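Local coordinates for Glyco_hydro_cc domain-containing protein (Cryptococcus neoformans, PDB 6UBC) that probably binds oligosaccharides of beta-1,3-glucan through a glycoside hydrolase family 128 (subgroup VII) catalytic-core domain, at residues Thr264-Ile269 / Ala299-Gln304; Glu274-Thr279 / Ser312-Ala317; Phe380-Asp385 / Glu415-Glu420; Thr391-Ile396 / Gln434-Ala439. All coordinates share one frame; numbering follows the deposited sequence.

Contact 1: Thr264-Ile269 / Ala299-Gln304; sequences TAPQYI and APWKDQ
The indole of W301 meets P266 over one face, A265 obliquely at CZ3 and CE3, and I269 at the CB root, an example of one large aromatic side chain supplying most of the contact of its segment, here a stretch with helical backbone angles. P266 CD sits 4.0 Å from the centroid of the W301 six-membered ring and 20° off the ring normal, a CH-pi contact displaced toward the rim; the two side chains cross at about a right angle. The remaining apolar contacts are oblique to the ring. At its far end, W301 CZ3 comes 3.4 Å from A265 CA and 3.7 Å from A265 CB, while near the root of the side chain I269 CD1 packs 3.5 Å from W301 CB and also touches the pyrrole carbon CD1. With CG of W301 anti to the carbonyl carbon (chi1 -72°), the indole leaves its turn toward 264-269. That segment leads into strand 268-270. Residues 299-304 come after helix 287-298, on the way to the parallel strand 307-309, so the contact joins the start and the return of one beta-alpha-beta unit of the barrel. A265 CB additionally lies 3.8 Å from Q304 CB. The polar link runs through a water that donates to P266 O at 3.1 Å and weakly to Q304 O. S306 OG bonds P266 O and, weakly, W301 O, bridging the two segments from outside.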
loop_
_atom_site.group_PDB
_atom_site.type_symbol
_atom_site.label_atom_id
_atom_site.label_comp_id
_atom_site.label_asym_id
_atom_site.label_seq_id
_atom_site.Cartn_x
_atom_site.Cartn_y
_atom_site.Cartn_z
ATOM N N THR A 264 -14.405 16.350 2.936
ATOM C CA THR A 264 -15.176 15.193 3.412
ATOM C C THR A 264 -14.194 14.155 3.983
ATOM O O THR A 264 -13.162 13.866 3.358
ATOM C CB THR A 264 -16.081 14.805 2.236
ATOM O OG1 THR A 264 -17.125 14.099 2.878
ATOM C CG2 THR A 264 -15.404 13.964 1.177
ATOM N N ALA A 265 -14.449 13.664 5.177
ATOM C CA ALA A 265 -13.478 12.871 5.932
ATOM C C ALA A 265 -13.249 11.529 5.225
ATOM O O ALA A 265 -14.156 10.716 5.047
ATOM C CB ALA A 265 -13.941 12.702 7.340
ATOM N N PRO A 266 -12.007 11.203 4.831
ATOM C CA PRO A 266 -11.729 9.855 4.342
ATOM C C PRO A 266 -12.105 8.760 5.352
ATOM O O PRO A 266 -12.018 9.014 6.572
ATOM C CB PRO A 266 -10.199 9.914 4.228
ATOM C CG PRO A 266 -9.926 11.305 3.894
ATOM C CD PRO A 266 -10.838 12.076 4.836
ATOM N N GLN A 267 -12.501 7.583 4.888
ATOM C CA GLN A 267 -12.484 6.361 5.748
ATOM C C GLN A 267 -11.046 5.918 6.042
ATOM O O GLN A 267 -10.772 5.608 7.194
ATOM C CB GLN A 267 -13.244 5.193 5.148
ATOM C CG GLN A 267 -14.778 5.297 5.265
ATOM C CD GLN A 267 -15.368 3.939 4.960
ATOM O OE1 GLN A 267 -15.806 3.228 5.857
ATOM N NE2 GLN A 267 -15.213 3.491 3.715
ATOM N N TYR A 268 -10.141 6.003 5.063
ATOM C CA TYR A 268 -8.735 5.535 5.154
ATOM C C TYR A 268 -7.799 6.545 4.484
ATOM O O TYR A 268 -8.106 7.044 3.383
ATOM C CB TYR A 268 -8.570 4.214 4.386
ATOM C CG TYR A 268 -9.547 3.140 4.783
ATOM C CD1 TYR A 268 -9.302 2.312 5.871
ATOM C CD2 TYR A 268 -10.790 3.050 4.184
ATOM C CE1 TYR A 268 -10.235 1.363 6.286
ATOM C CE2 TYR A 268 -11.710 2.086 4.572
ATOM C CZ TYR A 268 -11.444 1.251 5.640
ATOM O OH TYR A 268 -12.405 0.334 6.032
ATOM N N ILE A 269 -6.628 6.774 5.091
ATOM C CA ILE A 269 -5.584 7.631 4.475
ATOM C C ILE A 269 -4.286 6.856 4.465
ATOM O O ILE A 269 -3.826 6.480 5.580
ATOM C CB ILE A 269 -5.416 8.920 5.237
ATOM C CG1 ILE A 269 -6.693 9.756 5.250
ATOM C CG2 ILE A 269 -4.284 9.689 4.602
ATOM C CD1 ILE A 269 -6.715 10.791 6.349
ATOM N N ALA A 299 -2.751 13.779 10.133
ATOM C CA ALA A 299 -3.242 13.528 11.523
ATOM C C ALA A 299 -4.577 14.206 11.848
ATOM O O ALA A 299 -5.411 13.583 12.517
ATOM C CB ALA A 299 -2.194 13.910 12.505
ATOM N N PRO A 300 -4.862 15.463 11.437
ATOM C CA PRO A 300 -6.131 16.084 11.819
ATOM C C PRO A 300 -7.368 15.241 11.474
ATOM O O PRO A 300 -8.388 15.359 12.155
ATOM C CB PRO A 300 -6.098 17.421 11.055
ATOM C CG PRO A 300 -4.631 17.747 10.927
ATOM C CD PRO A 300 -4.022 16.382 10.648
ATOM N N TRP A 301 -7.313 14.418 10.411
ATOM C CA TRP A 301 -8.480 13.623 9.977
ATOM C C TRP A 301 -8.791 12.525 10.983
ATOM O O TRP A 301 -9.945 12.035 10.994
ATOM C CB TRP A 301 -8.254 13.064 8.580
ATOM C CG TRP A 301 -8.330 14.118 7.522
ATOM C CD1 TRP A 301 -7.317 14.576 6.733
ATOM C CD2 TRP A 301 -9.507 14.821 7.115
ATOM N NE1 TRP A 301 -7.776 15.543 5.886
ATOM C CE2 TRP A 301 -9.119 15.695 6.075
ATOM C CE3 TRP A 301 -10.839 14.810 7.542
ATOM C CZ2 TRP A 301 -10.011 16.580 5.485
ATOM C CZ3 TRP A 301 -11.740 15.642 6.926
ATOM C CH2 TRP A 301 -11.329 16.494 5.896
ATOM N N LYS A 302 -7.837 12.109 11.798
ATOM C CA LYS A 302 -8.088 11.031 12.770
ATOM C C LYS A 302 -9.291 11.441 13.663
ATOM O O LYS A 302 -10.141 10.570 13.943
ATOM C CB LYS A 302 -6.839 10.818 13.610
ATOM C CG LYS A 302 -7.040 9.876 14.778
ATOM C CD LYS A 302 -6.277 8.603 14.683
ATOM C CE LYS A 302 -6.268 7.867 16.008
ATOM N NZ LYS A 302 -6.526 6.413 15.849
ATOM N N ASP A 303 -9.400 12.742 13.981
ATOM C CA ASP A 303 -10.476 13.352 14.810
ATOM C C ASP A 303 -11.839 13.172 14.140
ATOM O O ASP A 303 -12.844 13.213 14.800
ATOM C CB ASP A 303 -10.205 14.852 14.995
ATOM C CG ASP A 303 -8.998 15.128 15.900
ATOM O OD1 ASP A 303 -8.667 14.218 16.780
ATOM O OD2 ASP A 303 -8.400 16.242 15.739
ATOM N N GLN A 304 -11.858 13.019 12.840
ATOM C CA GLN A 304 -13.094 12.860 12.080
ATOM C C GLN A 304 -13.308 11.380 11.791
ATOM O O GLN A 304 -14.181 11.102 11.017
ATOM C CB GLN A 304 -13.000 13.739 10.839
ATOM C CG GLN A 304 -12.363 15.093 11.143
ATOM C CD GLN A 304 -13.350 15.973 11.864
ATOM O OE1 GLN A 304 -14.504 16.039 11.471
ATOM N NE2 GLN A 304 -12.924 16.613 12.946
HETATM O O HOH W 1 -14.429 9.012 8.444
#

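Contact 2: Glu274-Thr279 / Ser312-Ala317; sequences EPDCST and SMCHQA
D276 and C277 reach C314 and H315 in a disulfide-braced pair of type I turns, which belong to the loops that follow the neighbouring parallel strands 268-270 and 307-309 of the barrel. In the first shell, C277 SG and C314 SG are joined at 2.1 Å with a chi3 of 86°, close to the relaxed right angle of a disulfide. Beside this bridge the D276 carboxylate takes three N-H groups. OD1 of D276 uses its syn lone pair for C314 N at 2.9 Å. OD2 accepts from two donors on the same face of the carboxylate: H315 N at 3.1 Å, and H315 ND1 at 2.7 Å. ND1 approaches from above the carboxylate plane, while OD2 stays close to the plane of the imidazole (9° out of it), which fixes the ring's rotation. With chi1 57°, CG between the backbone N and carbonyl carbon, the D276 carboxylate points at the N-H groups of 314-315. One shell further out, M313 CB and SD pack against that carboxylate. M313 CE then meets P275 CG at 3.9 Å, with W324 of helix 324-331 behind both. E274 turns its carboxylate to H342 and S282, while its backbone N donates to S312 OG at 3.0 Å, an oxygen that also bonds F272 O.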
loop_
_atom_site.group_PDB
_atom_site.type_symbol
_atom_site.label_atom_id
_atom_site.label_comp_id
_atom_site.label_asym_id
_atom_site.label_seq_id
_atom_site.Cartn_x
_atom_site.Cartn_y
_atom_site.Cartn_z
ATOM N N GLU A 274 7.081 5.712 -0.128
ATOM C CA GLU A 274 8.541 5.509 -0.166
ATOM C C GLU A 274 9.285 6.828 0.017
ATOM O O GLU A 274 10.188 7.206 -0.764
ATOM C CB GLU A 274 8.774 4.814 -1.499
ATOM C CG GLU A 274 8.239 3.400 -1.500
ATOM C CD GLU A 274 8.428 2.612 -2.790
ATOM O OE1 GLU A 274 9.121 3.197 -3.705
ATOM O OE2 GLU A 274 7.953 1.406 -2.862
ATOM N N PRO A 275 9.041 7.584 1.114
ATOM C CA PRO A 275 9.812 8.782 1.369
ATOM C C PRO A 275 11.304 8.483 1.585
ATOM O O PRO A 275 12.141 9.444 1.492
ATOM C CB PRO A 275 9.117 9.418 2.595
ATOM C CG PRO A 275 8.511 8.199 3.302
ATOM C CD PRO A 275 8.048 7.313 2.152
ATOM N N ASP A 276 11.638 7.237 1.911
ATOM C CA ASP A 276 13.023 6.792 2.195
ATOM C C ASP A 276 13.792 6.547 0.895
ATOM O O ASP A 276 15.004 6.240 0.991
ATOM C CB ASP A 276 13.029 5.563 3.107
ATOM C CG ASP A 276 12.263 4.383 2.595
ATOM O OD1 ASP A 276 11.209 4.605 1.908
ATOM O OD2 ASP A 276 12.710 3.238 2.879
ATOM N N CYS A 277 13.169 6.664 -0.258
ATOM C CA CYS A 277 13.839 6.485 -1.574
ATOM C C CYS A 277 13.793 7.783 -2.370
ATOM O O CYS A 277 12.792 8.520 -2.288
ATOM C CB CYS A 277 13.200 5.377 -2.393
ATOM S SG CYS A 277 14.020 3.779 -2.106
ATOM N N SER A 278 14.764 7.954 -3.269
ATOM C CA SER A 278 14.890 9.156 -4.141
ATOM C C SER A 278 14.687 8.813 -5.631
ATOM O O SER A 278 14.730 9.714 -6.474
ATOM C CB SER A 278 16.220 9.776 -3.894
ATOM O OG SER A 278 17.235 8.836 -4.149
ATOM N N THR A 279 14.417 7.564 -5.963
ATOM C CA THR A 279 14.336 7.097 -7.365
ATOM C C THR A 279 12.913 7.281 -7.843
ATOM O O THR A 279 11.992 7.583 -7.071
ATOM C CB THR A 279 14.920 5.681 -7.392
ATOM O OG1 THR A 279 14.259 4.912 -6.388
ATOM C CG2 THR A 279 16.401 5.683 -7.075
ATOM N N SER A 312 5.074 4.228 3.552
ATOM C CA SER A 312 5.677 2.964 3.103
ATOM C C SER A 312 7.193 3.104 2.988
ATOM O O SER A 312 7.629 3.983 2.272
ATOM C CB SER A 312 5.104 2.545 1.756
ATOM O OG SER A 312 5.074 3.642 0.829
ATOM N N MET A 313 7.932 2.125 3.504
ATOM C CA MET A 313 9.410 2.086 3.335
ATOM C C MET A 313 9.805 1.280 2.077
ATOM O O MET A 313 9.577 0.046 1.994
ATOM C CB MET A 313 10.108 1.510 4.563
ATOM C CG MET A 313 9.876 2.339 5.816
ATOM S SD MET A 313 10.395 4.076 5.779
ATOM C CE MET A 313 8.871 4.873 5.252
ATOM N N CYS A 314 10.566 1.909 1.204
ATOM C CA CYS A 314 11.128 1.162 0.040
ATOM C C CYS A 314 12.165 0.168 0.549
ATOM O O CYS A 314 12.344 -0.824 -0.133
ATOM C CB CYS A 314 11.722 2.081 -1.024
ATOM S SG CYS A 314 13.174 2.948 -0.408
ATOM N N HIS A 315 12.803 0.421 1.695
ATOM C CA HIS A 315 13.933 -0.415 2.207
ATOM C C HIS A 315 13.408 -1.696 2.861
ATOM O O HIS A 315 14.242 -2.487 3.287
ATOM C CB HIS A 315 14.883 0.363 3.076
ATOM C CG HIS A 315 15.702 1.361 2.340
ATOM N ND1 HIS A 315 15.298 2.680 2.176
ATOM C CD2 HIS A 315 16.912 1.219 1.705
ATOM C CE1 HIS A 315 16.240 3.315 1.462
ATOM N NE2 HIS A 315 17.270 2.469 1.218
ATOM N N GLN A 316 12.092 -1.884 2.972
ATOM C CA GLN A 316 11.478 -3.143 3.482
ATOM C C GLN A 316 12.091 -3.399 4.873
ATOM O O GLN A 316 12.198 -2.450 5.672
ATOM C CB GLN A 316 11.727 -4.287 2.485
ATOM C CG GLN A 316 11.151 -3.976 1.106
ATOM C CD GLN A 316 11.136 -5.202 0.228
ATOM O OE1 GLN A 316 10.356 -6.144 0.502
ATOM N NE2 GLN A 316 12.021 -5.173 -0.784
ATOM N N ALA A 317 12.572 -4.613 5.140
ATOM C CA ALA A 317 13.006 -4.940 6.511
ATOM C C ALA A 317 14.377 -4.321 6.772
ATOM O O ALA A 317 14.744 -4.182 7.958
ATOM C CB ALA A 317 12.968 -6.441 6.676
#

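Contact 3: Phe380-Asp385 / Glu415-Glu420; sequences FVPCTD and EGLSPE
S418 makes the direct hydrogen bond of the contact, to C383, and tracing its short side chain shows how one hydroxyl can close a loop onto a strand end. Its CB lies 3.2 Å from C383 O and 3.9 Å from the methyl CG2 of T384. At the tip, S418 OG donates to C383 O over 2.7 Å, in the carbonyl plane with a C=O...O angle of 158°. A chi1 of 70°, with OG between backbone N and carbonyl carbon, turns the hydroxyl to that acceptor and also lets OG accept from the backbone N of W421. A water donates to the same C383 O and receives a weak bond from S418 N, giving the carbonyl two donors. Strand 381-382 is the antiparallel return of a hairpin from strand 366-375, pinned by the C373-C383 disulfide, and 415-420 is the loop after barrel strand 406-411, so the contact lays that loop against the hairpin. Further along, P382 packs its ring on the backbone, with CG 3.4 Å from G416 O and CB 3.8 Å from S418 N. At the other end the bent side chain of E420 crosses T384 and brings its carboxylate beside the T384 carbonyl; E420 OE2 and T384 O, 3.0 Å apart, are two acceptors and form no hydrogen bond.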
loop_
_atom_site.group_PDB
_atom_site.type_symbol
_atom_site.label_atom_id
_atom_site.label_comp_id
_atom_site.label_asym_id
_atom_site.label_seq_id
_atom_site.Cartn_x
_atom_site.Cartn_y
_atom_site.Cartn_z
ATOM N N PHE A 380 17.950 -5.215 -7.207
ATOM C CA PHE A 380 16.469 -5.168 -7.335
ATOM C C PHE A 380 16.160 -5.675 -8.729
ATOM O O PHE A 380 16.277 -4.889 -9.686
ATOM C CB PHE A 380 15.993 -3.736 -7.103
ATOM C CG PHE A 380 14.526 -3.578 -6.810
ATOM C CD1 PHE A 380 14.059 -3.663 -5.495
ATOM C CD2 PHE A 380 13.611 -3.329 -7.824
ATOM C CE1 PHE A 380 12.723 -3.460 -5.208
ATOM C CE2 PHE A 380 12.264 -3.146 -7.532
ATOM C CZ PHE A 380 11.821 -3.255 -6.221
ATOM N N VAL A 381 15.939 -6.967 -8.842
ATOM C CA VAL A 381 15.658 -7.615 -10.139
ATOM C C VAL A 381 14.231 -8.173 -10.182
ATOM O O VAL A 381 13.963 -9.291 -9.701
ATOM C CB VAL A 381 16.689 -8.724 -10.387
ATOM C CG1 VAL A 381 16.471 -9.336 -11.764
ATOM C CG2 VAL A 381 18.126 -8.222 -10.197
ATOM N N PRO A 382 13.286 -7.413 -10.777
ATOM C CA PRO A 382 11.915 -7.882 -10.875
ATOM C C PRO A 382 11.873 -9.232 -11.573
ATOM O O PRO A 382 12.559 -9.497 -12.571
ATOM C CB PRO A 382 11.196 -6.733 -11.592
ATOM C CG PRO A 382 12.074 -5.540 -11.330
ATOM C CD PRO A 382 13.485 -6.068 -11.319
ATOM N N CYS A 383 11.000 -10.098 -11.064
ATOM C CA CYS A 383 10.786 -11.441 -11.646
ATOM C C CYS A 383 10.203 -11.293 -13.061
ATOM O O CYS A 383 9.348 -10.470 -13.236
ATOM C CB CYS A 383 9.773 -12.267 -10.876
ATOM S SG CYS A 383 10.205 -12.416 -9.113
ATOM N N THR A 384 10.661 -12.099 -14.004
ATOM C CA THR A 384 10.249 -12.047 -15.445
ATOM C C THR A 384 9.627 -13.383 -15.887
ATOM O O THR A 384 8.967 -13.425 -16.942
ATOM C CB THR A 384 11.445 -11.674 -16.340
ATOM O OG1 THR A 384 12.476 -12.590 -15.981
ATOM C CG2 THR A 384 11.948 -10.240 -16.157
ATOM N N ASP A 385 9.821 -14.445 -15.114
ATOM C CA ASP A 385 9.356 -15.799 -15.454
ATOM C C ASP A 385 7.882 -15.921 -15.049
ATOM O O ASP A 385 7.586 -15.835 -13.869
ATOM C CB ASP A 385 10.191 -16.900 -14.808
ATOM C CG ASP A 385 9.769 -18.271 -15.272
ATOM O OD1 ASP A 385 8.784 -18.825 -14.716
ATOM O OD2 ASP A 385 10.333 -18.694 -16.302
ATOM N N GLU A 415 5.524 1.456 -11.083
ATOM C CA GLU A 415 6.578 1.545 -12.124
ATOM C C GLU A 415 7.734 0.670 -11.708
ATOM O O GLU A 415 7.847 0.347 -10.536
ATOM C CB GLU A 415 7.084 2.992 -12.278
ATOM C CG GLU A 415 6.201 3.824 -13.209
ATOM C CD GLU A 415 5.543 2.992 -14.301
ATOM O OE1 GLU A 415 6.263 2.140 -14.908
ATOM O OE2 GLU A 415 4.313 3.128 -14.499
ATOM N N GLY A 416 8.580 0.331 -12.661
ATOM C CA GLY A 416 9.860 -0.355 -12.391
ATOM C C GLY A 416 9.709 -1.851 -12.213
ATOM O O GLY A 416 10.604 -2.446 -11.587
ATOM N N LEU A 417 8.581 -2.445 -12.629
ATOM C CA LEU A 417 8.501 -3.916 -12.527
ATOM C C LEU A 417 8.438 -4.499 -13.917
ATOM O O LEU A 417 8.430 -3.774 -14.875
ATOM C CB LEU A 417 7.288 -4.298 -11.699
ATOM C CG LEU A 417 7.288 -3.723 -10.307
ATOM C CD1 LEU A 417 5.883 -3.793 -9.727
ATOM C CD2 LEU A 417 8.343 -4.408 -9.416
ATOM N N SER A 418 8.413 -5.817 -14.025
ATOM C CA SER A 418 8.580 -6.497 -15.327
ATOM C C SER A 418 7.303 -6.378 -16.135
ATOM O O SER A 418 6.216 -6.306 -15.561
ATOM C CB SER A 418 8.905 -7.954 -15.103
ATOM O OG SER A 418 7.784 -8.669 -14.589
ATOM N N PRO A 419 7.379 -6.487 -17.463
ATOM C CA PRO A 419 6.178 -6.522 -18.271
ATOM C C PRO A 419 5.239 -7.702 -17.922
ATOM O O PRO A 419 4.028 -7.558 -17.988
ATOM C CB PRO A 419 6.730 -6.745 -19.674
ATOM C CG PRO A 419 8.117 -6.177 -19.622
ATOM C CD PRO A 419 8.626 -6.556 -18.257
ATOM N N GLU A 420 5.831 -8.812 -17.484
ATOM C CA GLU A 420 5.090 -10.026 -17.070
ATOM C C GLU A 420 4.292 -9.745 -15.775
ATOM O O GLU A 420 3.240 -10.351 -15.581
ATOM C CB GLU A 420 6.027 -11.224 -16.943
ATOM C CG GLU A 420 6.680 -11.637 -18.242
ATOM C CD GLU A 420 8.067 -11.062 -18.511
ATOM O OE1 GLU A 420 8.448 -10.081 -17.859
ATOM O OE2 GLU A 420 8.737 -11.626 -19.368
HETATM O O HOH W 2 8.186 -8.153 -11.477
#

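Contact 4: Thr391-Ile396 / Gln434-Ala439; sequences TFINDI and QTYLTA
I393 and T435 each swing one methyl into the interface between their helices: in both residues CG2 is anti to the backbone N, which for I393 corresponds to a chi1 of -71° with CG1 beside the nitrogen. The two methyls meet at 3.7 Å, the side chains crossing obliquely. I393 CG2 goes on to touch the neighbouring backbone, 3.6 Å from Y436 CA, and lies near the plane of the Y436 ring at its edge. One residue further, N394 (chi1 -75°) sends its amide across T435 at about a right angle. Its OD1 touches two methyls, 3.5 Å from T435 CG2 and 3.6 Å from A439 CB. A water donates to T435 O over 2.9 Å, alongside the apolar seam; its link to N394 OD1 is doubtfully short. T435 OG1 takes its own partners, N390 OD1 and E431 O. The axes of 391-396 and 434-439 come within 9.1 Å and are nearly parallel, crossing at -23°. Helices 386-402 and 431-441 are neighbours on the outside of the barrel; beneath them I393 rests on Y411 of strand 406-411 and on W421, Y436 meets Y409 and bonds G205 O through its hydroxyl, and F392 and I396 lean on helix 348-362 and strand 366-375.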
loop_
_atom_site.group_PDB
_atom_site.type_symbol
_atom_site.label_atom_id
_atom_site.label_comp_id
_atom_site.label_asym_id
_atom_site.label_seq_id
_atom_site.Cartn_x
_atom_site.Cartn_y
_atom_site.Cartn_z
ATOM N N THR A 391 3.208 -18.675 -9.284
ATOM C CA THR A 391 3.441 -19.383 -8.002
ATOM C C THR A 391 3.528 -18.386 -6.847
ATOM O O THR A 391 2.865 -18.582 -5.782
ATOM C CB THR A 391 4.681 -20.265 -8.043
ATOM O OG1 THR A 391 4.495 -21.189 -9.116
ATOM C CG2 THR A 391 4.888 -20.927 -6.712
ATOM N N PHE A 392 4.244 -17.308 -7.094
ATOM C CA PHE A 392 4.402 -16.209 -6.124
ATOM C C PHE A 392 3.047 -15.614 -5.782
ATOM O O PHE A 392 2.808 -15.415 -4.596
ATOM C CB PHE A 392 5.374 -15.160 -6.651
ATOM C CG PHE A 392 5.617 -14.057 -5.674
ATOM C CD1 PHE A 392 6.592 -14.198 -4.711
ATOM C CD2 PHE A 392 4.938 -12.842 -5.793
ATOM C CE1 PHE A 392 6.900 -13.141 -3.871
ATOM C CE2 PHE A 392 5.224 -11.796 -4.950
ATOM C CZ PHE A 392 6.171 -11.967 -3.945
ATOM N N ILE A 393 2.249 -15.259 -6.787
ATOM C CA ILE A 393 0.947 -14.588 -6.531
ATOM C C ILE A 393 0.091 -15.570 -5.714
ATOM O O ILE A 393 -0.535 -15.147 -4.732
ATOM C CB ILE A 393 0.264 -14.180 -7.862
ATOM C CG1 ILE A 393 0.985 -13.006 -8.553
ATOM C CG2 ILE A 393 -1.176 -13.844 -7.578
ATOM C CD1 ILE A 393 0.659 -12.854 -10.033
ATOM N N ASN A 394 0.046 -16.832 -6.115
ATOM C CA ASN A 394 -0.843 -17.840 -5.451
ATOM C C ASN A 394 -0.388 -18.025 -4.000
ATOM O O ASN A 394 -1.248 -17.913 -3.075
ATOM C CB ASN A 394 -0.832 -19.146 -6.231
ATOM C CG ASN A 394 -1.657 -19.038 -7.503
ATOM O OD1 ASN A 394 -2.745 -18.441 -7.502
ATOM N ND2 ASN A 394 -1.218 -19.730 -8.542
ATOM N N ASP A 395 0.938 -18.119 -3.803
ATOM C CA ASP A 395 1.563 -18.316 -2.491
ATOM C C ASP A 395 1.301 -17.112 -1.594
ATOM O O ASP A 395 1.008 -17.294 -0.393
ATOM C CB ASP A 395 3.060 -18.579 -2.576
ATOM C CG ASP A 395 3.481 -19.965 -3.077
ATOM O OD1 ASP A 395 2.626 -20.832 -3.178
ATOM O OD2 ASP A 395 4.669 -20.139 -3.364
ATOM N N ILE A 396 1.522 -15.892 -2.085
ATOM C CA ILE A 396 1.489 -14.703 -1.215
ATOM C C ILE A 396 0.027 -14.434 -0.828
ATOM O O ILE A 396 -0.250 -13.966 0.309
ATOM C CB ILE A 396 2.215 -13.486 -1.871
ATOM C CG1 ILE A 396 2.682 -12.546 -0.753
ATOM C CG2 ILE A 396 1.372 -12.767 -2.918
ATOM C CD1 ILE A 396 3.486 -11.341 -1.239
ATOM N N GLN A 434 -5.021 -12.193 -14.078
ATOM C CA GLN A 434 -5.962 -13.329 -13.893
ATOM C C GLN A 434 -5.525 -14.224 -12.738
ATOM O O GLN A 434 -6.401 -14.712 -12.042
ATOM C CB GLN A 434 -6.013 -14.130 -15.191
ATOM C CG GLN A 434 -6.616 -13.337 -16.310
ATOM C CD GLN A 434 -6.614 -14.115 -17.609
ATOM O OE1 GLN A 434 -6.863 -15.337 -17.623
ATOM N NE2 GLN A 434 -6.438 -13.358 -18.699
ATOM N N THR A 435 -4.226 -14.447 -12.539
ATOM C CA THR A 435 -3.769 -15.310 -11.430
ATOM C C THR A 435 -4.166 -14.592 -10.128
ATOM O O THR A 435 -4.655 -15.247 -9.205
ATOM C CB THR A 435 -2.256 -15.552 -11.414
ATOM O OG1 THR A 435 -1.926 -16.244 -12.624
ATOM C CG2 THR A 435 -1.838 -16.367 -10.212
ATOM N N TYR A 436 -3.954 -13.280 -10.048
ATOM C CA TYR A 436 -4.341 -12.575 -8.806
ATOM C C TYR A 436 -5.864 -12.705 -8.618
ATOM O O TYR A 436 -6.319 -13.007 -7.506
ATOM C CB TYR A 436 -3.996 -11.082 -8.870
ATOM C CG TYR A 436 -4.303 -10.313 -7.611
ATOM C CD1 TYR A 436 -3.644 -10.584 -6.430
ATOM C CD2 TYR A 436 -5.120 -9.188 -7.648
ATOM C CE1 TYR A 436 -3.852 -9.815 -5.306
ATOM C CE2 TYR A 436 -5.360 -8.426 -6.515
ATOM C CZ TYR A 436 -4.725 -8.739 -5.329
ATOM O OH TYR A 436 -4.900 -7.975 -4.191
ATOM N N LEU A 437 -6.624 -12.442 -9.676
ATOM C CA LEU A 437 -8.116 -12.458 -9.579
ATOM C C LEU A 437 -8.550 -13.847 -9.093
ATOM O O LEU A 437 -9.416 -13.926 -8.204
ATOM C CB LEU A 437 -8.772 -12.026 -10.878
ATOM C CG LEU A 437 -10.323 -12.106 -10.935
ATOM C CD1 LEU A 437 -10.943 -11.366 -9.803
ATOM C CD2 LEU A 437 -10.866 -11.643 -12.286
ATOM N N THR A 438 -8.045 -14.905 -9.686
ATOM C CA THR A 438 -8.425 -16.279 -9.309
ATOM C C THR A 438 -8.056 -16.561 -7.866
ATOM O O THR A 438 -8.883 -17.114 -7.157
ATOM C CB THR A 438 -7.776 -17.308 -10.234
ATOM O OG1 THR A 438 -8.253 -17.036 -11.552
ATOM C CG2 THR A 438 -8.150 -18.699 -9.813
ATOM N N ALA A 439 -6.870 -16.177 -7.445
ATOM C CA ALA A 439 -6.409 -16.402 -6.058
ATOM C C ALA A 439 -7.325 -15.646 -5.082
ATOM O O ALA A 439 -7.783 -16.262 -4.097
ATOM C CB ALA A 439 -4.961 -16.010 -5.925
HETATM O O HOH W 3 -4.659 -18.127 -9.111
#

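Overall arrangement
The four contacts illustrate how different layers of a beta/alpha barrel are tied together. Along the chain, contacts 1 and 2 interleave and both close before contacts 3 and 4, which interleave in turn. Contacts 1 and 2 both belong to the unit of strands 268-270 and 307-309, yet their centres lie 24 Å apart. Contacts 3 and 4, with centres 16 Å apart, share the region of strand 406-411 and helix 386-402. Contact 1 lies across the chain's centre from both. Contacts 2 and 3 approach to about 5 Å at nearest atoms without touching, and each includes disulfide cysteine. They organise loops after the strands, the side where such barrels usually bind ligands, whereas contacts 1 and 4 join strand starts and outer helices.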